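Local coordinates for protein endoglycosidase (Bacteroides thetaiotaomicron, PDB 6Q64) that probably hydrolyses glycosidic bonds in complex N-glycans as a glycoside hydrolase of family 18, at residues A[161-166]-A[209-214]. The protein carries 1 engineered substitution. Sequence-based numbering, arbitrary orientation.
Sequences NFIEGV and GNNKMQ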
loop_
_atom_site.group_PDB
_atom_site.type_symbol
_atom_site.label_atom_id
_atom_site.label_comp_id
_atom_site.label_asym_id
_atom_site.label_seq_id
_atom_site.Cartn_x
_atom_site.Cartn_y
_atom_site.Cartn_z
ATOM N N ASN A 161 -1.975 32.108 -5.408
ATOM C CA ASN A 161 -0.936 31.172 -5.910
ATOM C C ASN A 161 -1.476 29.741 -5.751
ATOM O O ASN A 161 -1.147 29.065 -4.742
ATOM C CB ASN A 161 0.417 31.429 -5.233
ATOM C CG ASN A 161 1.606 30.802 -5.948
ATOM O OD1 ASN A 161 1.523 29.744 -6.583
ATOM N ND2 ASN A 161 2.754 31.447 -5.825
ATOM N N PHE A 162 -2.269 29.277 -6.722
ATOM C CA PHE A 162 -2.754 27.871 -6.798
ATOM C C PHE A 162 -1.735 26.915 -6.171
ATOM O O PHE A 162 -2.158 25.992 -5.512
ATOM C CB PHE A 162 -2.996 27.438 -8.246
ATOM C CG PHE A 162 -3.552 26.046 -8.422
ATOM C CD1 PHE A 162 -2.782 24.918 -8.149
ATOM C CD2 PHE A 162 -4.845 25.861 -8.890
ATOM C CE1 PHE A 162 -3.305 23.644 -8.332
ATOM C CE2 PHE A 162 -5.369 24.585 -9.055
ATOM C CZ PHE A 162 -4.599 23.476 -8.777
ATOM N N ILE A 163 -0.443 27.114 -6.425
ATOM C CA ILE A 163 0.665 26.181 -6.059
ATOM C C ILE A 163 0.970 26.305 -4.561
ATOM O O ILE A 163 1.359 25.273 -3.970
ATOM C CB ILE A 163 1.916 26.442 -6.934
ATOM C CG1 ILE A 163 1.721 25.898 -8.353
ATOM C CG2 ILE A 163 3.207 25.929 -6.304
ATOM C CD1 ILE A 163 2.275 24.546 -8.589
ATOM N N GLU A 164 0.839 27.489 -3.947
ATOM C CA GLU A 164 1.066 27.589 -2.473
ATOM C C GLU A 164 -0.004 26.740 -1.759
ATOM O O GLU A 164 0.262 26.270 -0.623
ATOM C CB GLU A 164 1.101 29.043 -1.985
ATOM C CG GLU A 164 2.395 29.780 -2.313
ATOM C CD GLU A 164 3.672 28.970 -2.193
ATOM O OE1 GLU A 164 4.148 28.768 -1.064
ATOM O OE2 GLU A 164 4.173 28.520 -3.236
ATOM N N GLY A 165 -1.161 26.553 -2.421
ATOM C CA GLY A 165 -2.324 25.769 -1.960
ATOM C C GLY A 165 -2.118 24.273 -2.141
ATOM O O GLY A 165 -2.609 23.481 -1.309
ATOM N N VAL A 166 -1.413 23.869 -3.194
ATOM C CA VAL A 166 -0.968 22.458 -3.356
ATOM C C VAL A 166 0.088 22.218 -2.281
ATOM O O VAL A 166 -0.079 21.257 -1.513
ATOM C CB VAL A 166 -0.473 22.155 -4.781
ATOM C CG1 VAL A 166 -0.049 20.719 -4.952
ATOM C CG2 VAL A 166 -1.547 22.448 -5.807
ATOM N N GLY A 209 5.719 18.369 -17.367
ATOM C CA GLY A 209 4.334 17.901 -17.617
ATOM C C GLY A 209 3.333 18.449 -16.606
ATOM O O GLY A 209 2.974 19.584 -16.699
ATOM N N ASN A 210 2.891 17.639 -15.655
ATOM C CA ASN A 210 1.962 18.029 -14.571
ATOM C C ASN A 210 2.770 18.609 -13.416
ATOM O O ASN A 210 3.069 17.859 -12.493
ATOM C CB ASN A 210 1.179 16.805 -14.099
ATOM C CG ASN A 210 -0.027 17.140 -13.250
ATOM O OD1 ASN A 210 -0.150 18.249 -12.716
ATOM N ND2 ASN A 210 -0.904 16.157 -13.119
ATOM N N ASN A 211 3.150 19.875 -13.477
ATOM C CA ASN A 211 4.074 20.448 -12.468
ATOM C C ASN A 211 3.356 20.530 -11.125
ATOM O O ASN A 211 4.065 20.762 -10.117
ATOM C CB ASN A 211 4.569 21.851 -12.815
ATOM C CG ASN A 211 5.646 22.368 -11.873
ATOM O OD1 ASN A 211 6.593 21.619 -11.516
ATOM N ND2 ASN A 211 5.545 23.673 -11.510
ATOM N N LYS A 212 2.015 20.434 -11.110
ATOM C CA LYS A 212 1.219 20.667 -9.865
ATOM C C LYS A 212 1.298 19.372 -9.070
ATOM O O LYS A 212 1.767 19.368 -7.923
ATOM C CB LYS A 212 -0.197 21.221 -10.108
ATOM C CG LYS A 212 -1.027 20.538 -11.181
ATOM C CD LYS A 212 -2.161 21.370 -11.757
ATOM C CE LYS A 212 -2.687 20.692 -13.009
ATOM N NZ LYS A 212 -4.078 21.094 -13.277
HETATM N N MSE A 213 1.007 18.269 -9.762
HETATM C CA MSE A 213 1.257 16.959 -9.190
HETATM C C MSE A 213 2.735 16.769 -8.823
HETATM O O MSE A 213 3.053 15.945 -7.989
HETATM C CB MSE A 213 0.726 15.867 -10.125
HETATM C CG MSE A 213 0.259 14.612 -9.378
HETATM SE SE MSE A 213 -1.033 14.906 -7.889
HETATM C CE MSE A 213 -2.261 15.393 -9.297
ATOM N N GLN A 214 3.649 17.539 -9.406
ATOM C CA GLN A 214 5.066 17.364 -9.143
ATOM C C GLN A 214 5.420 18.001 -7.796
ATOM O O GLN A 214 6.178 17.380 -7.022
ATOM C CB GLN A 214 5.892 17.965 -10.284
ATOM C CG GLN A 214 7.380 18.135 -9.981
ATOM C CD GLN A 214 8.150 16.821 -10.010
ATOM O OE1 GLN A 214 7.799 15.876 -10.728
ATOM N NE2 GLN A 214 9.213 16.776 -9.229
#
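Ile-163 and Lys-212 are the closest CA pair across the contact, 6.7 Å apart, where the first turns of helices 162-179 and 211-224 lie side by side on the outside of the barrel. Lys-212 is the shared partner of three side chains. Val-166, with CG1 anti to its backbone N (chi1 -179°), rests that methyl 3.7 Å from the carbonyl O of Lys-212. The end of Ile-163 reaches the backbone from another direction, CD1 lying 4.2 Å from Lys-212 CA and also close to Asn-211. Phe-162 meets the aliphatic stem of the lysine obliquely, CE1 4.3 Å from CD. Both helix starts have an asparagine N-cap: Asn-161 OD1 accepts from Ile-163 N at 3.3 Å, the bond bent to 135° at the hydrogen, while Asn-210 OD1, less surely placed, faces the N-H of Met-213. Further along helix 211-224, Val-215 and Phe-216 extend the apolar seam against Ile-163 and Val-166. Neighbouring helices of a TIM barrel meet here, following adjacent parallel strands 128-135 and 184-189. No hydrogen bond crosses between the segments, so van der Waals contact joins them, with the lysine contributing its backbone and side-chain carbons; its NZ makes no bond to segment 161-166.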